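PDB 3R87: uncharacterized protein from Photobacterium profundum, which is the Orf6 thioesterase, probably a hydrolase of the 4-hydroxybenzoyl-CoA thioesterase family built on the hot-dog fold. Local coordinates for residues L55-Y60 against I110-L115; I78-T83 against T90-E95. All coordinates share one frame; numbering follows the deposited sequence. Where two conformers were deposited one is given.

From the N terminus the chain first runs through strand 7-12 and helices 28-41 and 43-53 before entering strand 56-66, around whose start lies one half of contact 1 (55-60). That contact closes a loop of 49 residues when 110-115 returns antiparallel to 55-60. Nested inside the loop is contact 2, in which 78-83 and 90-95 pair as the arms of a hairpin with a short turn. The two meet within one sheet, because strand 89-97 of the hairpin also borders strand 106-115: the backbones of W92 and I110, and of T90 and M112, are probably hydrogen-bonded. Contact 1 thus fastens the first long strand to the hairpin through a shared neighbour.

Contact 1. Residues L55-Y60 against I110-L115; sequences LGFAVY and IEMVCL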
ATOM      1  N   LEU A  55      18.689  -1.864  16.231  1.00 21.62           N
ATOM      2  CA  LEU A  55      18.056  -3.221  16.249  1.00 19.93           C
ATOM      3  C   LEU A  55      16.671  -3.113  15.880  1.00 19.17           C
ATOM      4  O   LEU A  55      15.921  -2.176  16.298  1.00 19.28           O
ATOM      5  CB  LEU A  55      18.220  -3.886  17.628  1.00 21.33           C
ATOM      6  CG  LEU A  55      19.699  -4.162  18.031  1.00 25.24           C
ATOM      7  CD1 LEU A  55      19.637  -4.928  19.400  1.00 36.00           C
ATOM      8  CD2 LEU A  55      20.567  -4.942  17.036  1.00 33.55           C
ATOM      9  N   GLY A  56      16.165  -4.083  15.158  1.00 20.18           N
ATOM     10  CA  GLY A  56      14.739  -4.122  14.865  1.00 19.79           C
ATOM     11  C   GLY A  56      14.343  -5.606  14.602  1.00 18.34           C
ATOM     12  O   GLY A  56      15.190  -6.498  14.630  1.00 22.27           O
ATOM     13  N   PHE A  57      13.053  -5.824  14.469  1.00 16.75           N
ATOM     14  CA  PHE A  57      12.583  -7.251  14.253  1.00 16.56           C
ATOM     15  C   PHE A  57      12.245  -7.469  12.800  1.00 16.54           C
ATOM     16  O   PHE A  57      11.916  -6.517  12.074  1.00 18.81           O
ATOM     17  CB  PHE A  57      11.412  -7.463  15.157  1.00 17.04           C
ATOM     18  CG  PHE A  57      11.801  -7.418  16.576  1.00 15.57           C
ATOM     19  CD1 PHE A  57      12.300  -8.538  17.183  1.00 20.46           C
ATOM     20  CD2 PHE A  57      11.631  -6.295  17.312  1.00 18.31           C
ATOM     21  CE1 PHE A  57      12.672  -8.474  18.506  1.00 22.27           C
ATOM     22  CE2 PHE A  57      12.018  -6.275  18.640  1.00 22.59           C
ATOM     23  CZ  PHE A  57      12.599  -7.366  19.207  1.00 22.32           C
ATOM     24  N   ALA A  58      12.322  -8.776  12.431  1.00 16.58           N
ATOM     25  CA  ALA A  58      12.024  -9.203  11.072  1.00 16.86           C
ATOM     26  C   ALA A  58      11.210 -10.448  11.113  1.00 14.13           C
ATOM     27  O   ALA A  58      11.425 -11.339  11.974  1.00 16.09           O
ATOM     28  CB  ALA A  58      13.306  -9.368  10.265  1.00 20.02           C
ATOM     29  N   VAL A  59      10.282 -10.604  10.221  1.00 12.33           N
ATOM     30  CA  VAL A  59       9.548 -11.822  10.039  1.00 12.24           C
ATOM     31  C   VAL A  59      10.416 -12.774   9.241  1.00 10.80           C
ATOM     32  O   VAL A  59      10.822 -12.448   8.107  1.00 12.78           O
ATOM     33  CB  VAL A  59       8.181 -11.543   9.366  1.00 12.44           C
ATOM     34  CG1 VAL A  59       7.500 -12.822   9.011  1.00 12.18           C
ATOM     35  CG2 VAL A  59       7.259 -10.676  10.260  1.00 15.13           C
ATOM     36  N   TYR A  60      10.665 -13.958   9.786  1.00 10.23           N
ATOM     37  CA  TYR A  60      11.344 -15.017   9.103  1.00 10.80           C
ATOM     38  C   TYR A  60      10.398 -15.960   8.380  1.00  9.96           C
ATOM     39  O   TYR A  60      10.650 -16.349   7.253  1.00 10.80           O
ATOM     40  CB  TYR A  60      12.245 -15.743  10.156  1.00 12.95           C
ATOM     41  CG  TYR A  60      12.871 -16.982   9.582  1.00 15.79           C
ATOM     42  CD1 TYR A  60      13.593 -16.918   8.381  1.00 16.94           C
ATOM     43  CD2 TYR A  60      12.687 -18.200  10.232  1.00 19.23           C
ATOM     44  CE1 TYR A  60      14.187 -18.092   7.789  1.00 21.12           C
ATOM     45  CE2 TYR A  60      13.330 -19.400   9.697  1.00 24.28           C
ATOM     46  CZ  TYR A  60      14.017 -19.277   8.446  1.00 23.82           C
ATOM     47  OH  TYR A  60      14.598 -20.431   7.919  1.00 30.85           O
ATOM     48  N   ILE A 110       3.436 -16.844  12.777  1.00 10.22           N
ATOM     49  CA  ILE A 110       4.544 -15.986  12.397  0.50 11.24           C
ATOM     50  C   ILE A 110       5.743 -16.254  13.249  1.00 11.43           C
ATOM     51  O   ILE A 110       5.616 -16.400  14.479  1.00 15.97           O
ATOM     52  CB  ILE A 110       4.140 -14.506  12.439  0.50 12.25           C
ATOM     53  CG1 ILE A 110       3.378 -14.034  11.187  0.50 16.17           C
ATOM     54  CG2 ILE A 110       5.373 -13.642  12.651  0.50 12.98           C
ATOM     55  CD1 ILE A 110       2.405 -14.459  10.815  0.50 12.76           C
ATOM     56  N   GLU A 111       6.913 -16.383  12.677  1.00 11.14           N
ATOM     57  CA  GLU A 111       8.151 -16.512  13.400  1.00 11.96           C
ATOM     58  C   GLU A 111       8.967 -15.273  13.193  1.00 11.62           C
ATOM     59  O   GLU A 111       9.239 -14.889  12.028  1.00 12.89           O
ATOM     60  CB  GLU A 111       8.962 -17.710  12.939  1.00 13.67           C
ATOM     61  CG  GLU A 111       8.277 -18.971  13.005  1.00 19.61           C
ATOM     62  CD  GLU A 111       9.177 -20.190  12.773  1.00 24.49           C
ATOM     63  OE1 GLU A 111      10.403 -20.057  12.423  1.00 23.98           O
ATOM     64  OE2 GLU A 111       8.614 -21.308  12.856  1.00 31.98           O
ATOM     65  N   MET A 112       9.389 -14.636  14.259  1.00 13.15           N
ATOM     66  CA  MET A 112      10.069 -13.369  14.266  0.60 14.61           C
ATOM     67  C   MET A 112      11.501 -13.551  14.803  1.00 14.77           C
ATOM     68  O   MET A 112      11.681 -14.282  15.799  1.00 15.58           O
ATOM     69  CB  MET A 112       9.286 -12.483  15.276  0.60 15.44           C
ATOM     70  CG  MET A 112       9.814 -11.084  15.446  0.60 18.15           C
ATOM     71  SD  MET A 112       8.976 -10.032  16.607  0.60 19.75           S
ATOM     72  CE  MET A 112       9.423 -10.463  18.126  0.60 18.95           C
ATOM     73  N   VAL A 113      12.447 -12.822  14.223  1.00 15.34           N
ATOM     74  CA  VAL A 113      13.822 -12.713  14.728  1.00 16.54           C
ATOM     75  C   VAL A 113      14.143 -11.223  14.918  1.00 14.88           C
ATOM     76  O   VAL A 113      13.439 -10.342  14.496  1.00 17.17           O
ATOM     77  CB  VAL A 113      14.767 -13.353  13.726  1.00 19.18           C
ATOM     78  CG1 VAL A 113      14.446 -14.834  13.610  1.00 19.80           C
ATOM     79  CG2 VAL A 113      14.702 -12.719  12.320  1.00 18.78           C
ATOM     80  N   CYS A 114      15.282 -10.989  15.626  1.00 17.64           N
ATOM     81  CA  CYS A 114      15.801  -9.645  15.849  0.80 16.95           C
ATOM     82  C   CYS A 114      17.134  -9.471  15.094  1.00 16.80           C
ATOM     83  O   CYS A 114      17.952 -10.352  15.180  1.00 17.76           O
ATOM     84  CB  CYS A 114      15.984  -9.475  17.354  0.80 19.41           C
ATOM     85  SG  CYS A 114      16.662  -7.815  17.833  0.80 20.05           S
ATOM     86  N   LEU A 115      17.268  -8.439  14.288  1.00 18.65           N
ATOM     87  CA  LEU A 115      18.442  -8.249  13.416  1.00 19.30           C
ATOM     88  C   LEU A 115      19.078  -6.904  13.720  1.00 20.76           C
ATOM     89  O   LEU A 115      18.357  -5.902  13.993  1.00 22.12           O
ATOM     90  CB  LEU A 115      18.012  -8.288  11.893  1.00 21.49           C
ATOM     91  CG  LEU A 115      17.303  -9.473  11.353  1.00 22.34           C
ATOM     92  CD1 LEU A 115      17.003  -9.320   9.886  1.00 24.03           C
ATOM     93  CD2 LEU A 115      18.030 -10.813  11.602  1.00 24.84           C
TER
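F57, C114 and M112 illustrate how an aromatic side chain on one strand can be received by sulfur-bearing side chains on its antiparallel partner. The ring of F57 rises from a pair without mutual backbone hydrogen bonds, F57 with C114. With CG anti to its own carbonyl carbon (chi1 -66°), it reaches C114, where CE1 of F57 lies 3.6 Å from CB of C114. In the modelled conformer of C114, SG is 4.5 Å from the centre of the F57 ring and approaches obliquely. M112 comes from the next position on this face. Its chain runs out straight from the backbone and bends only at chi3 (77°), which sets CE 3.6 Å from CD1 of F57 while SD makes an oblique Met-aromatic contact with the ring. Both cysteine and methionine have a second conformer, so these sulfur contacts need not be permanent. L46, L49 and P125 pack on the same phenyl group.

The opposite face carries A58, V113 and L115. CB of A58 rests 3.7 Å from CD1 of L115. Beyond the last paired residues, Y60 and E111 lie alongside each other, ring and carboxylate planes 45° apart, and OE1 of E111 comes to the ring edge, 3.7 Å from CD2 of Y60; that oxygen is held by a salt bridge to K89. Between the strands, five backbone hydrogen bonds fix the register, including one of 2.8 Å from Y60 N to E111 O. Y60 also bonds through its backbone to the second subunit, and L55 sits near H53, a magnesium-binding residue, although no magnesium is bound to this chain here. The arrangement is that of neighbouring antiparallel strands in a hot-dog sheet, here reaching toward the metal site.

Contact 2. Residues I78-T83 against T90-E95; sequences IRTSFT and TLWRQE
F82 and T80 both touch the indole of W92, and in doing so they show how a beta hairpin, here strands 75-85 and 89-97 of the hot-dog sheet, seats a large ring across its two arms. CB of F82 sits over one face in a CH-pi contact, 3.9 Å from the centre of the six-membered ring of W92. The methyl of T80 comes in at the edge, CG2 being 3.4 Å from CE3 of W92. In F82, chi1 of 66° places CG between the backbone N and the carbonyl carbon and so sets the direction of the phenyl ring, while CB, fixed by the backbone, lies over the indole face; the two rings are obliquely inclined, planes at 56°.

The Q94 side chain runs alongside that of T80, and its NE2 gives a nearly in-plane hydrogen bond of 3.0 Å to OG1 of T80. The amide is held from further out too, since NE2 also bonds to the carbonyl of F33 and OE1 accepts from R37, both on helix 28-41. M132 of helix 126-133 touches both F82 and W92.

Six backbone hydrogen bonds set the register of the arms. On the opposite face from W92, R79 and E95 pair across the arms; NE of R79 forms a salt bridge with D77, on the same strand, and OE1 of E95 is held by W97. R93 is tied to D109 through NH1, while its NE and NH2 form a side-on salt bridge with E95, both hydrogen bonds going to OE2. NE of R93 meets the anti lone pair of E95 OE2 at 2.9 Å, and NH2 of R93 reaches E95 OE2 at 3.1 Å, nearly in line with its C-O bond.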
ATOM      1  N   ILE A  78      -8.009  -7.969  15.664  1.00  7.89           N
ATOM      2  CA  ILE A  78      -6.795  -8.749  15.484  1.00  7.99           C
ATOM      3  C   ILE A  78      -6.445  -9.331  16.856  1.00  7.58           C
ATOM      4  O   ILE A  78      -6.275  -8.581  17.808  1.00  9.32           O
ATOM      5  CB  ILE A  78      -5.622  -7.922  14.938  1.00  8.94           C
ATOM      6  CG1 ILE A  78      -6.007  -7.054  13.767  1.00 10.44           C
ATOM      7  CG2 ILE A  78      -4.449  -8.830  14.703  1.00  9.62           C
ATOM      8  CD1 ILE A  78      -6.474  -7.844  12.625  1.00 12.93           C
ATOM      9  N   ARG A  79      -6.357 -10.649  16.923  1.00  7.52           N
ATOM     10  CA  ARG A  79      -6.151 -11.359  18.199  1.00  7.84           C
ATOM     11  C   ARG A  79      -4.807 -12.032  18.131  1.00  8.17           C
ATOM     12  O   ARG A  79      -4.569 -12.878  17.235  1.00  8.57           O
ATOM     13  CB  ARG A  79      -7.286 -12.342  18.400  1.00  8.50           C
ATOM     14  CG  ARG A  79      -8.624 -11.660  18.495  1.00  8.85           C
ATOM     15  CD  ARG A  79      -9.751 -12.601  18.853  1.00  9.33           C
ATOM     16  NE  ARG A  79     -11.001 -11.891  18.915  1.00  9.47           N
ATOM     17  CZ  ARG A  79     -12.179 -12.490  19.045  1.00  9.13           C
ATOM     18  NH1 ARG A  79     -12.224 -13.844  19.096  1.00  9.96           N
ATOM     19  NH2 ARG A  79     -13.275 -11.772  19.077  1.00 10.85           N
ATOM     20  N   THR A  80      -3.926 -11.710  19.069  1.00  8.07           N
ATOM     21  CA  THR A  80      -2.526 -12.084  19.000  1.00  8.40           C
ATOM     22  C   THR A  80      -2.069 -12.737  20.295  1.00  8.69           C
ATOM     23  O   THR A  80      -2.351 -12.219  21.376  1.00  9.62           O
ATOM     24  CB  THR A  80      -1.672 -10.812  18.782  1.00  8.93           C
ATOM     25  OG1 THR A  80      -2.030 -10.221  17.531  1.00  9.00           O
ATOM     26  CG2 THR A  80      -0.183 -11.071  18.773  1.00 10.53           C
ATOM     27  N   SER A  81      -1.308 -13.801  20.193  1.00  9.62           N
ATOM     28  CA  SER A  81      -0.557 -14.325  21.308  0.75  9.92           C
ATOM     29  C   SER A  81       0.864 -14.627  20.860  1.00 10.25           C
ATOM     30  O   SER A  81       1.142 -14.727  19.657  1.00 10.84           O
ATOM     31  CB  SER A  81      -1.211 -15.580  21.917  0.75 11.45           C
ATOM     32  OG  SER A  81      -1.204 -16.594  20.960  0.75 12.16           O
ATOM     33  N   PHE A  82       1.790 -14.753  21.804  1.00 11.86           N
ATOM     34  CA  PHE A  82       3.184 -15.061  21.525  1.00 12.23           C
ATOM     35  C   PHE A  82       3.695 -16.093  22.435  1.00 13.42           C
ATOM     36  O   PHE A  82       3.211 -16.277  23.575  1.00 14.40           O
ATOM     37  CB  PHE A  82       4.137 -13.799  21.570  1.00 14.62           C
ATOM     38  CG  PHE A  82       4.263 -13.197  22.916  1.00 15.83           C
ATOM     39  CD1 PHE A  82       3.431 -12.137  23.391  1.00 15.27           C
ATOM     40  CD2 PHE A  82       5.265 -13.684  23.796  1.00 18.39           C
ATOM     41  CE1 PHE A  82       3.576 -11.608  24.652  1.00 17.34           C
ATOM     42  CE2 PHE A  82       5.345 -13.143  25.077  1.00 20.10           C
ATOM     43  CZ  PHE A  82       4.518 -12.060  25.510  1.00 19.83           C
ATOM     44  N   THR A  83       4.722 -16.798  21.966  1.00 15.42           N
ATOM     45  CA  THR A  83       5.489 -17.704  22.798  0.75 19.23           C
ATOM     46  C   THR A  83       6.956 -17.520  22.394  1.00 17.78           C
ATOM     47  O   THR A  83       7.317 -17.326  21.276  1.00 19.57           O
ATOM     48  CB  THR A  83       5.082 -19.139  22.523  0.75 23.70           C
ATOM     49  OG1 THR A  83       5.681 -19.617  21.398  0.75 29.23           O
ATOM     50  CG2 THR A  83       3.595 -19.304  22.171  0.75 19.76           C
ATOM     51  N   THR A  90      10.767 -15.607  18.280  1.00 18.33           N
ATOM     52  CA  THR A  90       9.481 -15.392  18.906  0.75 16.80           C
ATOM     53  C   THR A  90       8.434 -15.938  17.953  1.00 15.50           C
ATOM     54  O   THR A  90       8.456 -15.632  16.756  1.00 15.17           O
ATOM     55  CB  THR A  90       9.232 -13.911  19.251  0.75 17.63           C
ATOM     56  OG1 THR A  90      10.272 -13.434  20.080  0.75 21.79           O
ATOM     57  CG2 THR A  90       7.958 -13.814  20.120  0.75 21.81           C
ATOM     58  N   LEU A  91       7.499 -16.775  18.464  1.00 14.60           N
ATOM     59  CA  LEU A  91       6.420 -17.289  17.701  1.00 13.24           C
ATOM     60  C   LEU A  91       5.148 -16.541  18.004  1.00 12.57           C
ATOM     61  O   LEU A  91       4.827 -16.340  19.195  1.00 16.95           O
ATOM     62  CB  LEU A  91       6.234 -18.806  18.012  1.00 15.25           C
ATOM     63  CG  LEU A  91       7.492 -19.573  18.031  1.00 19.57           C
ATOM     64  CD1 LEU A  91       7.177 -21.012  18.431  1.00 24.37           C
ATOM     65  CD2 LEU A  91       8.199 -19.457  16.649  1.00 22.17           C
ATOM     66  N   TRP A  92       4.439 -16.119  17.003  1.00 10.40           N
ATOM     67  CA  TRP A  92       3.211 -15.371  17.145  1.00 10.41           C
ATOM     68  C   TRP A  92       2.085 -16.139  16.497  1.00  9.92           C
ATOM     69  O   TRP A  92       2.235 -16.652  15.367  1.00 12.74           O
ATOM     70  CB  TRP A  92       3.340 -13.999  16.517  1.00 10.74           C
ATOM     71  CG  TRP A  92       4.432 -13.138  17.045  1.00 10.50           C
ATOM     72  CD1 TRP A  92       5.737 -13.119  16.676  1.00 12.27           C
ATOM     73  CD2 TRP A  92       4.302 -12.106  18.044  1.00 10.81           C
ATOM     74  NE1 TRP A  92       6.401 -12.155  17.381  1.00 13.07           N
ATOM     75  CE2 TRP A  92       5.557 -11.502  18.220  1.00 12.42           C
ATOM     76  CE3 TRP A  92       3.203 -11.582  18.761  1.00 10.45           C
ATOM     77  CZ2 TRP A  92       5.768 -10.406  19.088  1.00 13.80           C
ATOM     78  CZ3 TRP A  92       3.405 -10.519  19.614  1.00 11.82           C
ATOM     79  CH2 TRP A  92       4.668  -9.974  19.792  1.00 13.19           C
ATOM     80  N   ARG A  93       0.936 -16.221  17.158  1.00  8.96           N
ATOM     81  CA  ARG A  93      -0.301 -16.677  16.582  1.00  8.72           C
ATOM     82  C   ARG A  93      -1.183 -15.453  16.434  1.00  7.91           C
ATOM     83  O   ARG A  93      -1.452 -14.779  17.440  1.00  8.80           O
ATOM     84  CB  ARG A  93      -0.974 -17.734  17.467  1.00 10.47           C
ATOM     85  CG  ARG A  93      -2.349 -18.135  16.991  1.00 11.19           C
ATOM     86  CD  ARG A  93      -2.280 -18.925  15.718  1.00 13.24           C
ATOM     87  NE  ARG A  93      -3.574 -19.496  15.390  1.00 13.20           N
ATOM     88  CZ  ARG A  93      -3.733 -20.684  14.827  1.00 12.98           C
ATOM     89  NH1 ARG A  93      -2.698 -21.394  14.317  1.00 14.29           N
ATOM     90  NH2 ARG A  93      -4.975 -21.103  14.678  1.00 15.17           N
ATOM     91  N   GLN A  94      -1.662 -15.152  15.229  1.00  7.73           N
ATOM     92  CA  GLN A  94      -2.434 -13.972  14.991  1.00  7.66           C
ATOM     93  C   GLN A  94      -3.638 -14.309  14.168  1.00  7.40           C
ATOM     94  O   GLN A  94      -3.550 -15.105  13.206  1.00  8.27           O
ATOM     95  CB  GLN A  94      -1.603 -12.846  14.353  1.00  8.26           C
ATOM     96  CG  GLN A  94      -0.359 -12.551  15.173  1.00  8.98           C
ATOM     97  CD  GLN A  94       0.331 -11.292  14.731  1.00  7.95           C
ATOM     98  OE1 GLN A  94       1.302 -11.357  13.958  1.00  8.73           O
ATOM     99  NE2 GLN A  94      -0.179 -10.148  15.155  1.00  8.26           N
ATOM    100  N   GLU A  95      -4.795 -13.736  14.491  1.00  7.36           N
ATOM    101  CA  GLU A  95      -6.018 -14.057  13.823  1.00  7.73           C
ATOM    102  C   GLU A  95      -6.852 -12.814  13.599  1.00  7.53           C
ATOM    103  O   GLU A  95      -6.930 -11.949  14.467  1.00  8.55           O
ATOM    104  CB  GLU A  95      -6.864 -15.065  14.633  1.00  8.10           C
ATOM    105  CG  GLU A  95      -6.077 -16.364  14.891  1.00  9.80           C
ATOM    106  CD  GLU A  95      -6.828 -17.421  15.631  1.00 10.00           C
ATOM    107  OE1 GLU A  95      -7.997 -17.181  16.055  1.00 10.96           O
ATOM    108  OE2 GLU A  95      -6.249 -18.525  15.813  1.00 11.62           O
TER